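Local coordinates for RagA protein (Porphyromonas gingivalis, PDB 6SLN) that probably imports nutrients across the outer membrane of the bacterium, as a beta-barrel transporter of the TonB-dependent receptor family, at residues M432-S437 / S472-P477; S676-S681 / N708-D713; G846-G851 / F863-G868; D615-F620 / L627-L632. All blocks are in the same frame, centred on the assembly; numbering follows the deposited sequence.

Contact 1 of 4, residues M432-S437 / S472-P477; sequences MRPFSS and SSKRMP
Met432 and Met476 meet at the open end of the hairpin formed by strands 435-450 and 456-475, two antiparallel neighbours in the wall of the TonB-dependent receptor barrel. Met432 O takes the backbone N-H of Met476 at 3.2 Å, which ties the two segments together just before strand 435-450 begins. Their side chains run across each other at about a right angle, with Met432 SD 4.1 Å from Met476 CB. Arg433 starts out pointing away from the partner strand, but a bend at chi2 (63°) brings it back and lays one face of its guanidinium over Arg475 CG. The two guanidinium planes stand 68° apart, with Arg433 NH2 and Arg475 NH1 separated by 3.6 Å; Asp482 pairs with Arg433 and Glu488 with Arg475, which would probably offset the repulsion. Pro434 has no N-H to give, so its pairing with Lys474 is one-sided: Pro434 O accepts a weak bond from Lys474 N, while Lys474 O meets the CA-H of Arg433. The proline ring crosses the lysine stem at about a right angle, CG 3.6 Å from Lys474 CB, with CD near Met476 CG. At Phe435, opposite Ser473 in a non-hydrogen-bonded pair, CD2 on the ring edge comes 4.1 Å from Ser473 CB. Ser436 closes the run as a hydrogen-bonded pair with Ser472: Ser436 N reaches Ser472 O at 3.1 Å and Ser472 N returns to Ser436 O at 3.0 Å.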
loop_
_atom_site.group_PDB
_atom_site.type_symbol
_atom_site.label_atom_id
_atom_site.label_comp_id
_atom_site.label_asym_id
_atom_site.label_seq_id
_atom_site.Cartn_x
_atom_site.Cartn_y
_atom_site.Cartn_z
ATOM N N MET A 432 -5.457 20.415 9.199
ATOM C CA MET A 432 -5.922 19.947 7.903
ATOM C C MET A 432 -4.940 18.991 7.239
ATOM O O MET A 432 -5.271 18.396 6.210
ATOM C CB MET A 432 -6.173 21.149 6.994
ATOM C CG MET A 432 -7.049 22.211 7.627
ATOM S SD MET A 432 -8.785 21.685 7.826
ATOM C CE MET A 432 -8.862 21.442 9.593
ATOM N N ARG A 433 -3.748 18.826 7.806
ATOM C CA ARG A 433 -2.705 17.963 7.252
ATOM C C ARG A 433 -2.096 17.096 8.351
ATOM O O ARG A 433 -0.903 17.195 8.665
ATOM C CB ARG A 433 -1.633 18.806 6.566
ATOM C CG ARG A 433 -1.690 18.755 5.068
ATOM C CD ARG A 433 -2.973 19.311 4.520
ATOM N NE ARG A 433 -2.768 19.856 3.191
ATOM C CZ ARG A 433 -3.736 20.410 2.475
ATOM N NH1 ARG A 433 -4.969 20.476 2.965
ATOM N NH2 ARG A 433 -3.471 20.877 1.261
ATOM N N PRO A 434 -2.901 16.252 8.980
ATOM C CA PRO A 434 -2.348 15.301 9.951
ATOM C C PRO A 434 -1.377 14.340 9.289
ATOM O O PRO A 434 -1.488 14.027 8.099
ATOM C CB PRO A 434 -3.582 14.554 10.462
ATOM C CG PRO A 434 -4.543 14.644 9.314
ATOM C CD PRO A 434 -4.337 16.035 8.757
ATOM N N PHE A 435 -0.431 13.858 10.091
ATOM C CA PHE A 435 0.590 12.927 9.632
ATOM C C PHE A 435 1.117 12.180 10.839
ATOM O O PHE A 435 1.523 12.805 11.818
ATOM C CB PHE A 435 1.741 13.660 8.932
ATOM C CG PHE A 435 2.904 12.773 8.568
ATOM C CD1 PHE A 435 3.898 12.476 9.498
ATOM C CD2 PHE A 435 3.017 12.246 7.285
ATOM C CE1 PHE A 435 4.986 11.660 9.161
ATOM C CE2 PHE A 435 4.102 11.440 6.943
ATOM C CZ PHE A 435 5.091 11.151 7.891
ATOM N N SER A 436 1.131 10.858 10.769
ATOM C CA SER A 436 1.840 10.065 11.757
ATOM C C SER A 436 2.731 9.083 11.032
ATOM O O SER A 436 2.560 8.826 9.842
ATOM C CB SER A 436 0.909 9.292 12.683
ATOM O OG SER A 436 -0.096 8.637 11.948
ATOM N N SER A 437 3.695 8.550 11.774
ATOM C CA SER A 437 4.560 7.490 11.305
ATOM C C SER A 437 4.889 6.663 12.527
ATOM O O SER A 437 5.361 7.204 13.525
ATOM C CB SER A 437 5.829 8.035 10.648
ATOM O OG SER A 437 6.932 7.146 10.806
ATOM N N SER A 472 0.921 7.780 7.565
ATOM C CA SER A 472 -0.463 8.073 7.264
ATOM C C SER A 472 -0.572 9.569 7.097
ATOM O O SER A 472 -0.047 10.324 7.918
ATOM C CB SER A 472 -1.388 7.584 8.379
ATOM O OG SER A 472 -2.720 7.774 7.969
ATOM N N SER A 473 -1.243 9.993 6.043
ATOM C CA SER A 473 -1.309 11.406 5.727
ATOM C C SER A 473 -2.684 11.712 5.151
ATOM O O SER A 473 -3.218 10.937 4.349
ATOM C CB SER A 473 -0.179 11.790 4.756
ATOM O OG SER A 473 -0.584 12.822 3.873
ATOM N N LYS A 474 -3.260 12.840 5.566
ATOM C CA LYS A 474 -4.607 13.192 5.151
ATOM C C LYS A 474 -4.665 14.638 4.687
ATOM O O LYS A 474 -3.937 15.501 5.187
ATOM C CB LYS A 474 -5.624 12.977 6.293
ATOM C CG LYS A 474 -6.043 11.523 6.481
ATOM C CD LYS A 474 -7.215 11.411 7.413
ATOM C CE LYS A 474 -6.924 10.409 8.496
ATOM N NZ LYS A 474 -8.180 9.915 9.106
ATOM N N ARG A 475 -5.540 14.881 3.717
ATOM C CA ARG A 475 -6.014 16.216 3.353
ATOM C C ARG A 475 -7.484 16.281 3.771
ATOM O O ARG A 475 -8.345 15.692 3.112
ATOM C CB ARG A 475 -5.846 16.464 1.858
ATOM C CG ARG A 475 -5.230 17.781 1.530
ATOM C CD ARG A 475 -5.088 18.078 0.013
ATOM N NE ARG A 475 -4.264 17.110 -0.724
ATOM C CZ ARG A 475 -2.955 16.909 -0.563
ATOM N NH1 ARG A 475 -2.255 17.606 0.325
ATOM N NH2 ARG A 475 -2.342 15.986 -1.299
ATOM N N MET A 476 -7.770 17.000 4.856
ATOM C CA MET A 476 -9.095 16.951 5.484
ATOM C C MET A 476 -10.178 17.548 4.583
ATOM O O MET A 476 -10.003 18.645 4.044
ATOM C CB MET A 476 -9.063 17.684 6.825
ATOM C CG MET A 476 -8.184 16.989 7.876
ATOM S SD MET A 476 -8.567 15.223 8.051
ATOM C CE MET A 476 -10.295 15.374 8.461
ATOM N N PRO A 477 -11.298 16.865 4.390
ATOM C CA PRO A 477 -12.384 17.456 3.601
ATOM C C PRO A 477 -12.983 18.660 4.314
ATOM O O PRO A 477 -12.776 18.875 5.507
ATOM C CB PRO A 477 -13.407 16.319 3.480
ATOM C CG PRO A 477 -13.153 15.488 4.676
ATOM C CD PRO A 477 -11.660 15.558 4.946
#

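Contact 2 of 4, residues S676-S681 / N708-D713; sequences SWEKQS and NDMLID
Glu678 OE1 is gripped twice: by the backbone N of Leu711 at 2.8 Å, on the lone pair away from OE2, and by the hydroxyl of Ser151 from the plug region. OE2 is held in turn by Asn641 and, weakly, by Gln680 NE2, so both ends of this buried carboxylate are fixed. The side chain leaves with CG anti to the backbone N (163°) and stays extended, which carries the acid across to strand 696-715. Leu711 leans back over its stem, placing CD1 3.6 Å from Glu678 CB and CD2 3.8 Å from Ser676 O.

One residue on, Lys679 and Asn708 form a hydrogen-bonded antiparallel pair, Lys679 N to Asn708 O at 2.8 Å and Asn708 N to Lys679 O at 2.7 Å. Asp709 then takes up left-handed backbone angles that break the regular pairing, and its O faces the CA-H of Glu678. Its carboxylate runs alongside Lys679, whose chain bends at its last two torsions to bring NZ 3.2 Å from Asp709 OD2, a salt bridge 34° out of the carboxylate plane. With Leu711 also backbone-bonded to Ala154, this is the base of an antiparallel hairpin in a TonB-dependent receptor, where the barrel wall grips the plug inside it.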
loop_
_atom_site.group_PDB
_atom_site.type_symbol
_atom_site.label_atom_id
_atom_site.label_comp_id
_atom_site.label_asym_id
_atom_site.label_seq_id
_atom_site.Cartn_x
_atom_site.Cartn_y
_atom_site.Cartn_z
ATOM N N SER A 676 33.803 0.856 -10.473
ATOM C CA SER A 676 34.405 0.003 -9.456
ATOM C C SER A 676 34.619 0.820 -8.183
ATOM O O SER A 676 34.204 1.984 -8.079
ATOM C CB SER A 676 35.701 -0.623 -9.986
ATOM O OG SER A 676 36.174 -1.681 -9.156
ATOM N N TRP A 677 35.244 0.183 -7.196
ATOM C CA TRP A 677 35.562 0.840 -5.938
ATOM C C TRP A 677 36.332 2.132 -6.156
ATOM O O TRP A 677 37.180 2.228 -7.052
ATOM C CB TRP A 677 36.413 -0.073 -5.073
ATOM C CG TRP A 677 35.692 -1.226 -4.583
ATOM C CD1 TRP A 677 35.396 -2.356 -5.278
ATOM C CD2 TRP A 677 35.162 -1.400 -3.270
ATOM N NE1 TRP A 677 34.715 -3.232 -4.477
ATOM C CE2 TRP A 677 34.552 -2.670 -3.237
ATOM C CE3 TRP A 677 35.154 -0.616 -2.116
ATOM C CZ2 TRP A 677 33.922 -3.168 -2.097
ATOM C CZ3 TRP A 677 34.542 -1.114 -0.984
ATOM C CH2 TRP A 677 33.931 -2.375 -0.981
ATOM N N GLU A 678 36.037 3.124 -5.314
ATOM C CA GLU A 678 36.955 4.231 -5.079
ATOM C C GLU A 678 38.006 3.762 -4.080
ATOM O O GLU A 678 37.676 3.156 -3.057
ATOM C CB GLU A 678 36.188 5.449 -4.566
ATOM C CG GLU A 678 37.010 6.543 -3.909
ATOM C CD GLU A 678 36.129 7.703 -3.405
ATOM O OE1 GLU A 678 35.542 8.392 -4.283
ATOM O OE2 GLU A 678 36.018 7.916 -2.153
ATOM N N LYS A 679 39.275 3.964 -4.398
ATOM C CA LYS A 679 40.345 3.384 -3.602
ATOM C C LYS A 679 41.121 4.484 -2.899
ATOM O O LYS A 679 41.551 5.462 -3.522
ATOM C CB LYS A 679 41.249 2.496 -4.461
ATOM C CG LYS A 679 40.556 1.165 -4.802
ATOM C CD LYS A 679 41.455 0.143 -5.484
ATOM C CE LYS A 679 41.325 0.195 -7.011
ATOM N NZ LYS A 679 39.930 0.116 -7.534
ATOM N N GLN A 680 41.249 4.334 -1.591
ATOM C CA GLN A 680 41.892 5.305 -0.739
ATOM C C GLN A 680 43.104 4.667 -0.090
ATOM O O GLN A 680 43.125 3.463 0.177
ATOM C CB GLN A 680 40.936 5.812 0.338
ATOM C CG GLN A 680 40.041 6.927 -0.152
ATOM C CD GLN A 680 39.174 7.542 0.930
ATOM O OE1 GLN A 680 39.562 7.619 2.103
ATOM N NE2 GLN A 680 37.979 7.967 0.539
ATOM N N SER A 681 44.122 5.489 0.145
ATOM C CA SER A 681 45.250 5.106 0.969
ATOM C C SER A 681 45.400 6.142 2.069
ATOM O O SER A 681 44.951 7.280 1.928
ATOM C CB SER A 681 46.538 4.997 0.150
ATOM O OG SER A 681 46.928 6.264 -0.339
ATOM N N ASN A 708 41.960 7.793 -4.907
ATOM C CA ASN A 708 42.168 7.496 -6.320
ATOM C C ASN A 708 41.037 6.611 -6.817
ATOM O O ASN A 708 40.312 6.006 -6.026
ATOM C CB ASN A 708 43.517 6.804 -6.564
ATOM C CG ASN A 708 44.596 7.771 -6.982
ATOM O OD1 ASN A 708 45.256 8.380 -6.144
ATOM N ND2 ASN A 708 44.755 7.949 -8.292
ATOM N N ASP A 709 40.924 6.503 -8.147
ATOM C CA ASP A 709 39.740 5.922 -8.788
ATOM C C ASP A 709 38.476 6.600 -8.255
ATOM O O ASP A 709 37.448 5.962 -8.002
ATOM C CB ASP A 709 39.681 4.405 -8.596
ATOM C CG ASP A 709 40.749 3.675 -9.388
ATOM O OD1 ASP A 709 41.694 4.346 -9.818
ATOM O OD2 ASP A 709 40.651 2.442 -9.587
ATOM N N MET A 710 38.566 7.921 -8.094
ATOM C CA MET A 710 37.596 8.680 -7.319
ATOM C C MET A 710 36.183 8.529 -7.876
ATOM O O MET A 710 35.940 8.750 -9.068
ATOM C CB MET A 710 38.016 10.150 -7.291
ATOM C CG MET A 710 36.956 11.109 -6.782
ATOM S SD MET A 710 37.681 12.549 -5.985
ATOM C CE MET A 710 38.140 11.761 -4.461
ATOM N N LEU A 711 35.248 8.146 -7.008
ATOM C CA LEU A 711 33.853 8.002 -7.424
ATOM C C LEU A 711 33.249 9.388 -7.510
ATOM O O LEU A 711 32.840 9.964 -6.504
ATOM C CB LEU A 711 33.081 7.109 -6.462
ATOM C CG LEU A 711 33.284 5.655 -6.863
ATOM C CD1 LEU A 711 32.913 4.671 -5.761
ATOM C CD2 LEU A 711 32.495 5.403 -8.151
ATOM N N ILE A 712 33.225 9.951 -8.705
ATOM C CA ILE A 712 32.592 11.240 -8.919
ATOM C C ILE A 712 31.264 10.991 -9.608
ATOM O O ILE A 712 31.192 10.247 -10.597
ATOM C CB ILE A 712 33.478 12.188 -9.746
ATOM C CG1 ILE A 712 34.781 12.519 -8.998
ATOM C CG2 ILE A 712 32.691 13.453 -10.112
ATOM C CD1 ILE A 712 35.525 13.782 -9.520
ATOM N N ASP A 713 30.205 11.562 -9.048
ATOM C CA ASP A 713 28.910 11.611 -9.715
ATOM C C ASP A 713 29.068 12.689 -10.787
ATOM O O ASP A 713 28.743 13.868 -10.596
ATOM C CB ASP A 713 27.797 11.911 -8.712
ATOM C CG ASP A 713 26.419 11.595 -9.247
ATOM O OD1 ASP A 713 26.306 11.243 -10.436
ATOM O OD2 ASP A 713 25.441 11.701 -8.477
#

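Contact 3 of 4, residues G846-G851 / F863-G868; sequences GGFSLG and FAYIVG
Phe863 is the bump and the ring of Phe848 the plate it sits on: Phe863 CB stands over the centre of that ring, 3.5 Å from the centroid. Beyond CB the rings are only 12° from parallel, yet displaced so far that little of one lies over the other, with centroids 4.5 Å apart. Leu850 adds a contact further along, its CD1 coming obliquely to Phe863 CE1 at 3.7 Å, while Leu927 of the next strand flanks both phenylalanines.

The hollow here is at Gly846, which has no side chain, and Tyr865 fills it. With CG turned between the backbone N and the carbonyl carbon (chi1 52°), the tyrosine swings its ring flat across the partner strand, and Gly846 CA lies under one face, 3.6 Å from the Tyr865 ring centroid. This is the aromatic rescue of a glycine seen in antiparallel sheets, here within the hairpin of strands 844-853 and 857-873 in the TonB-dependent receptor barrel. Phe848 stands next to the tyrosine on the same face; the two meet at their edges, Phe848 CD1 4.1 Å from Tyr865 CE1.

The other face of the sheet is much flatter. Gly847 sits opposite Ala864 as a non-hydrogen-bonded pair; the glycine brings no side chain to this face and Ala864 only a methyl, which touches Gln123 in the plug region. Hydrogen-bonded pairs flank it on either side, Gly846 with Tyr865 and Phe848 with Phe863; Phe863 N meets Phe848 O at 2.7 Å.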
loop_
_atom_site.group_PDB
_atom_site.type_symbol
_atom_site.label_atom_id
_atom_site.label_comp_id
_atom_site.label_asym_id
_atom_site.label_seq_id
_atom_site.Cartn_x
_atom_site.Cartn_y
_atom_site.Cartn_z
ATOM N N GLY A 846 37.786 21.600 16.326
ATOM C CA GLY A 846 38.255 21.352 17.672
ATOM C C GLY A 846 37.144 21.380 18.703
ATOM O O GLY A 846 35.965 21.586 18.400
ATOM N N GLY A 847 37.554 21.140 19.940
ATOM C CA GLY A 847 36.687 21.265 21.090
ATOM C C GLY A 847 37.531 21.273 22.343
ATOM O O GLY A 847 38.721 20.934 22.317
ATOM N N PHE A 848 36.910 21.686 23.440
ATOM C CA PHE A 848 37.559 21.550 24.735
ATOM C C PHE A 848 36.499 21.366 25.808
ATOM O O PHE A 848 35.376 21.865 25.691
ATOM C CB PHE A 848 38.474 22.735 25.069
ATOM C CG PHE A 848 37.819 24.076 24.937
ATOM C CD1 PHE A 848 37.752 24.715 23.702
ATOM C CD2 PHE A 848 37.296 24.720 26.052
ATOM C CE1 PHE A 848 37.154 25.974 23.577
ATOM C CE2 PHE A 848 36.710 25.988 25.941
ATOM C CZ PHE A 848 36.633 26.612 24.702
ATOM N N SER A 849 36.870 20.615 26.842
ATOM C CA SER A 849 35.983 20.272 27.944
ATOM C C SER A 849 36.664 20.637 29.259
ATOM O O SER A 849 37.819 20.258 29.493
ATOM C CB SER A 849 35.617 18.778 27.905
ATOM O OG SER A 849 34.941 18.425 26.701
ATOM N N LEU A 850 35.968 21.418 30.089
ATOM C CA LEU A 850 36.372 21.710 31.455
ATOM C C LEU A 850 35.566 20.851 32.409
ATOM O O LEU A 850 34.674 20.098 32.013
ATOM C CB LEU A 850 36.163 23.182 31.797
ATOM C CG LEU A 850 36.971 24.201 31.014
ATOM C CD1 LEU A 850 36.026 25.022 30.170
ATOM C CD2 LEU A 850 37.763 25.085 31.974
ATOM N N GLY A 851 35.867 20.981 33.688
ATOM C CA GLY A 851 35.096 20.254 34.667
ATOM C C GLY A 851 35.655 20.340 36.066
ATOM O O GLY A 851 36.817 20.003 36.304
ATOM N N PHE A 863 32.806 22.363 25.141
ATOM C CA PHE A 863 32.886 23.288 24.023
ATOM C C PHE A 863 33.364 22.578 22.765
ATOM O O PHE A 863 34.042 21.548 22.814
ATOM C CB PHE A 863 33.855 24.430 24.292
ATOM C CG PHE A 863 33.468 25.319 25.404
ATOM C CD1 PHE A 863 33.690 24.942 26.712
ATOM C CD2 PHE A 863 32.950 26.568 25.142
ATOM C CE1 PHE A 863 33.374 25.781 27.733
ATOM C CE2 PHE A 863 32.624 27.409 26.157
ATOM C CZ PHE A 863 32.832 27.016 27.459
ATOM N N ALA A 864 33.052 23.204 21.636
ATOM C CA ALA A 864 33.394 22.714 20.313
ATOM C C ALA A 864 33.451 23.910 19.372
ATOM O O ALA A 864 32.730 24.897 19.557
ATOM C CB ALA A 864 32.366 21.686 19.824
ATOM N N TYR A 865 34.306 23.823 18.357
ATOM C CA TYR A 865 34.379 24.924 17.409
ATOM C C TYR A 865 34.650 24.426 15.991
ATOM O O TYR A 865 35.166 23.324 15.763
ATOM C CB TYR A 865 35.434 25.954 17.823
ATOM C CG TYR A 865 36.796 25.382 18.108
ATOM C CD1 TYR A 865 37.120 24.915 19.373
ATOM C CD2 TYR A 865 37.769 25.340 17.123
ATOM C CE1 TYR A 865 38.371 24.401 19.644
ATOM C CE2 TYR A 865 39.028 24.828 17.383
ATOM C CZ TYR A 865 39.322 24.365 18.643
ATOM O OH TYR A 865 40.562 23.848 18.891
ATOM N N ILE A 866 34.267 25.272 15.040
ATOM C CA ILE A 866 34.435 25.046 13.615
ATOM C C ILE A 866 34.966 26.357 13.048
ATOM O O ILE A 866 34.220 27.333 12.936
ATOM C CB ILE A 866 33.120 24.633 12.938
ATOM C CG1 ILE A 866 32.629 23.304 13.504
ATOM C CG2 ILE A 866 33.270 24.545 11.434
ATOM C CD1 ILE A 866 33.432 22.110 13.046
ATOM N N VAL A 867 36.252 26.386 12.711
ATOM C CA VAL A 867 36.942 27.588 12.252
ATOM C C VAL A 867 37.285 27.436 10.776
ATOM O O VAL A 867 37.700 26.361 10.334
ATOM C CB VAL A 867 38.217 27.847 13.078
ATOM C CG1 VAL A 867 38.925 29.101 12.592
ATOM C CG2 VAL A 867 37.873 27.948 14.558
ATOM N N GLY A 868 37.128 28.514 10.018
ATOM C CA GLY A 868 37.326 28.431 8.591
ATOM C C GLY A 868 36.080 28.127 7.792
ATOM O O GLY A 868 36.180 27.962 6.567
#

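Contact 4 of 4, residues D615-F620 / L627-L632; sequences DIYNKF and LSDLRL
The turn between barrel strands 604-614 and 627-641 contains a short helix, 616-621, and here its first residues lie across the start of the second strand, Ile616 and Tyr617 facing Leu627 to Leu632. Helix and strand axes stand 105° apart. Tyr617 does most of the covering. Its CG is anti to the backbone N (chi1 177°), which sends the ring back along the strand, where Ser628 O lies over one face toward the rim and Tyr617 CE1 comes 3.3 Å from Leu627 O. Leu627 slides past in the opposite direction, its CD2 touching Tyr617 CD1 at 3.9 Å. Ile616 reaches the other way and rests CD1 3.5 Å from Leu632 CB. Between these two side chains the backbone is pinned, Tyr617 N donating to Leu630 O at 3.3 Å.

Asp615 is the N-cap: its OD1 accepts from Asn618 N at 3.2 Å, met 40° out of the carboxylate plane. The same OD1 lies 4.0 Å from Asp629 OD1, a like-charged neighbour whose charge is probably offset in part by its salt bridge to Arg631, with Arg631 NH1 2.7 Å from Asp629 OD2. The aliphatic part of Arg631 crosses Asp615 at a slant, CG 3.9 Å from Asp615 OD2. Along the strand's other edge the backbones of Ser628 and Asp629 both pair with Gly690 of strand 678-691, a classic beta bulge. The whole is an N-capped helix in a short strand connection, packed on the bulged start of the next strand of a TonB-dependent receptor barrel.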
loop_
_atom_site.group_PDB
_atom_site.type_symbol
_atom_site.label_atom_id
_atom_site.label_comp_id
_atom_site.label_asym_id
_atom_site.label_seq_id
_atom_site.Cartn_x
_atom_site.Cartn_y
_atom_site.Cartn_z
ATOM N N ASP A 615 57.477 1.340 21.322
ATOM C CA ASP A 615 57.295 1.864 22.675
ATOM C C ASP A 615 58.598 2.485 23.163
ATOM O O ASP A 615 59.467 1.796 23.702
ATOM C CB ASP A 615 56.819 0.772 23.619
ATOM C CG ASP A 615 56.162 1.338 24.848
ATOM O OD1 ASP A 615 56.762 2.237 25.481
ATOM O OD2 ASP A 615 55.031 0.908 25.167
ATOM N N ILE A 616 58.715 3.802 23.013
ATOM C CA ILE A 616 59.986 4.454 23.290
ATOM C C ILE A 616 60.243 4.566 24.790
ATOM O O ILE A 616 61.400 4.524 25.225
ATOM C CB ILE A 616 60.009 5.817 22.578
ATOM C CG1 ILE A 616 60.113 5.597 21.065
ATOM C CG2 ILE A 616 61.146 6.688 23.074
ATOM C CD1 ILE A 616 59.694 6.781 20.226
ATOM N N TYR A 617 59.194 4.672 25.611
ATOM C CA TYR A 617 59.423 4.856 27.045
ATOM C C TYR A 617 59.948 3.585 27.700
ATOM O O TYR A 617 60.890 3.643 28.500
ATOM C CB TYR A 617 58.147 5.309 27.752
ATOM C CG TYR A 617 58.308 5.455 29.260
ATOM C CD1 TYR A 617 59.033 6.515 29.807
ATOM C CD2 TYR A 617 57.736 4.535 30.136
ATOM C CE1 TYR A 617 59.177 6.658 31.182
ATOM C CE2 TYR A 617 57.878 4.671 31.513
ATOM C CZ TYR A 617 58.595 5.733 32.030
ATOM O OH TYR A 617 58.731 5.868 33.396
ATOM N N ASN A 618 59.338 2.434 27.402
ATOM C CA ASN A 618 59.768 1.190 28.032
ATOM C C ASN A 618 61.121 0.731 27.514
ATOM O O ASN A 618 61.910 0.148 28.269
ATOM C CB ASN A 618 58.733 0.088 27.810
ATOM C CG ASN A 618 57.358 0.469 28.328
ATOM O OD1 ASN A 618 56.385 0.485 27.584
ATOM N ND2 ASN A 618 57.282 0.809 29.607
ATOM N N LYS A 619 61.398 0.988 26.240
ATOM C CA LYS A 619 62.619 0.491 25.628
ATOM C C LYS A 619 63.825 1.282 26.116
ATOM O O LYS A 619 64.735 0.723 26.734
ATOM C CB LYS A 619 62.468 0.529 24.102
ATOM C CG LYS A 619 63.504 -0.233 23.293
ATOM C CD LYS A 619 64.104 -1.402 24.025
ATOM C CE LYS A 619 65.214 -2.014 23.188
ATOM N NZ LYS A 619 65.666 -3.382 23.564
ATOM N N PHE A 620 63.812 2.597 25.919
ATOM C CA PHE A 620 64.995 3.435 26.101
ATOM C C PHE A 620 64.918 4.334 27.334
ATOM O O PHE A 620 65.799 4.257 28.198
ATOM C CB PHE A 620 65.218 4.262 24.823
ATOM C CG PHE A 620 65.162 3.444 23.558
ATOM C CD1 PHE A 620 66.078 2.435 23.334
ATOM C CD2 PHE A 620 64.188 3.686 22.599
ATOM C CE1 PHE A 620 66.044 1.691 22.179
ATOM C CE2 PHE A 620 64.141 2.933 21.436
ATOM C CZ PHE A 620 65.071 1.935 21.226
ATOM N N LEU A 627 58.038 12.116 33.071
ATOM C CA LEU A 627 57.403 11.446 31.941
ATOM C C LEU A 627 57.092 9.994 32.278
ATOM O O LEU A 627 57.925 9.279 32.838
ATOM C CB LEU A 627 58.283 11.508 30.697
ATOM C CG LEU A 627 57.482 11.367 29.403
ATOM C CD1 LEU A 627 58.166 12.146 28.314
ATOM C CD2 LEU A 627 57.324 9.912 29.000
ATOM N N SER A 628 55.890 9.558 31.902
ATOM C CA SER A 628 55.346 8.285 32.347
ATOM C C SER A 628 54.886 7.375 31.220
ATOM O O SER A 628 54.610 6.198 31.484
ATOM C CB SER A 628 54.174 8.515 33.308
ATOM O OG SER A 628 53.050 9.061 32.614
ATOM N N ASP A 629 54.776 7.869 29.990
ATOM C CA ASP A 629 54.610 6.981 28.847
ATOM C C ASP A 629 54.886 7.760 27.569
ATOM O O ASP A 629 54.532 8.936 27.462
ATOM C CB ASP A 629 53.209 6.353 28.782
ATOM C CG ASP A 629 53.199 5.048 27.983
ATOM O OD1 ASP A 629 54.281 4.650 27.486
ATOM O OD2 ASP A 629 52.121 4.425 27.843
ATOM N N LEU A 630 55.541 7.099 26.619
ATOM C CA LEU A 630 55.753 7.642 25.286
ATOM C C LEU A 630 55.611 6.496 24.298
ATOM O O LEU A 630 56.200 5.428 24.500
ATOM C CB LEU A 630 57.132 8.301 25.158
ATOM C CG LEU A 630 57.192 9.519 24.238
ATOM C CD1 LEU A 630 58.448 10.297 24.501
ATOM C CD2 LEU A 630 57.129 9.107 22.780
ATOM N N ARG A 631 54.821 6.712 23.247
ATOM C CA ARG A 631 54.671 5.730 22.185
ATOM C C ARG A 631 54.716 6.428 20.832
ATOM O O ARG A 631 54.255 7.562 20.672
ATOM C CB ARG A 631 53.373 4.928 22.325
ATOM C CG ARG A 631 53.330 4.022 23.543
ATOM C CD ARG A 631 52.059 3.193 23.570
ATOM N NE ARG A 631 50.856 4.016 23.436
ATOM C CZ ARG A 631 50.167 4.505 24.459
ATOM N NH1 ARG A 631 50.564 4.258 25.701
ATOM N NH2 ARG A 631 49.086 5.244 24.240
ATOM N N LEU A 632 55.303 5.729 19.865
ATOM C CA LEU A 632 55.436 6.178 18.488
ATOM C C LEU A 632 54.731 5.151 17.610
ATOM O O LEU A 632 54.887 3.943 17.816
ATOM C CB LEU A 632 56.925 6.338 18.135
ATOM C CG LEU A 632 57.489 6.847 16.805
ATOM C CD1 LEU A 632 57.308 5.824 15.711
ATOM C CD2 LEU A 632 56.857 8.153 16.415
#

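In the fold
From the N terminus the contacts come in the order 1, 4, 2, 3, strictly in series: none nests in or crosses another. Contact 1 closes the long hairpin 435-450/456-475 at its open end, contact 4 closes the short helical turn into strand 627-641, contact 2 ties the base of hairpin 678-691/696-715, and contact 3 binds hairpin 844-853/857-873. Contacts 1, 2 and 3 join neighbouring strands of the barrel wall, while contact 4 sets a turn helix against one. Strands 627-641 and 678-691 are neighbours, yet contacts 2 and 4 have centres 38 Å apart. Contacts 1 and 4 lie on opposite sides of the chain's centre, 65 Å between centres. Residues of contacts 2 and 3 also touch the plug region.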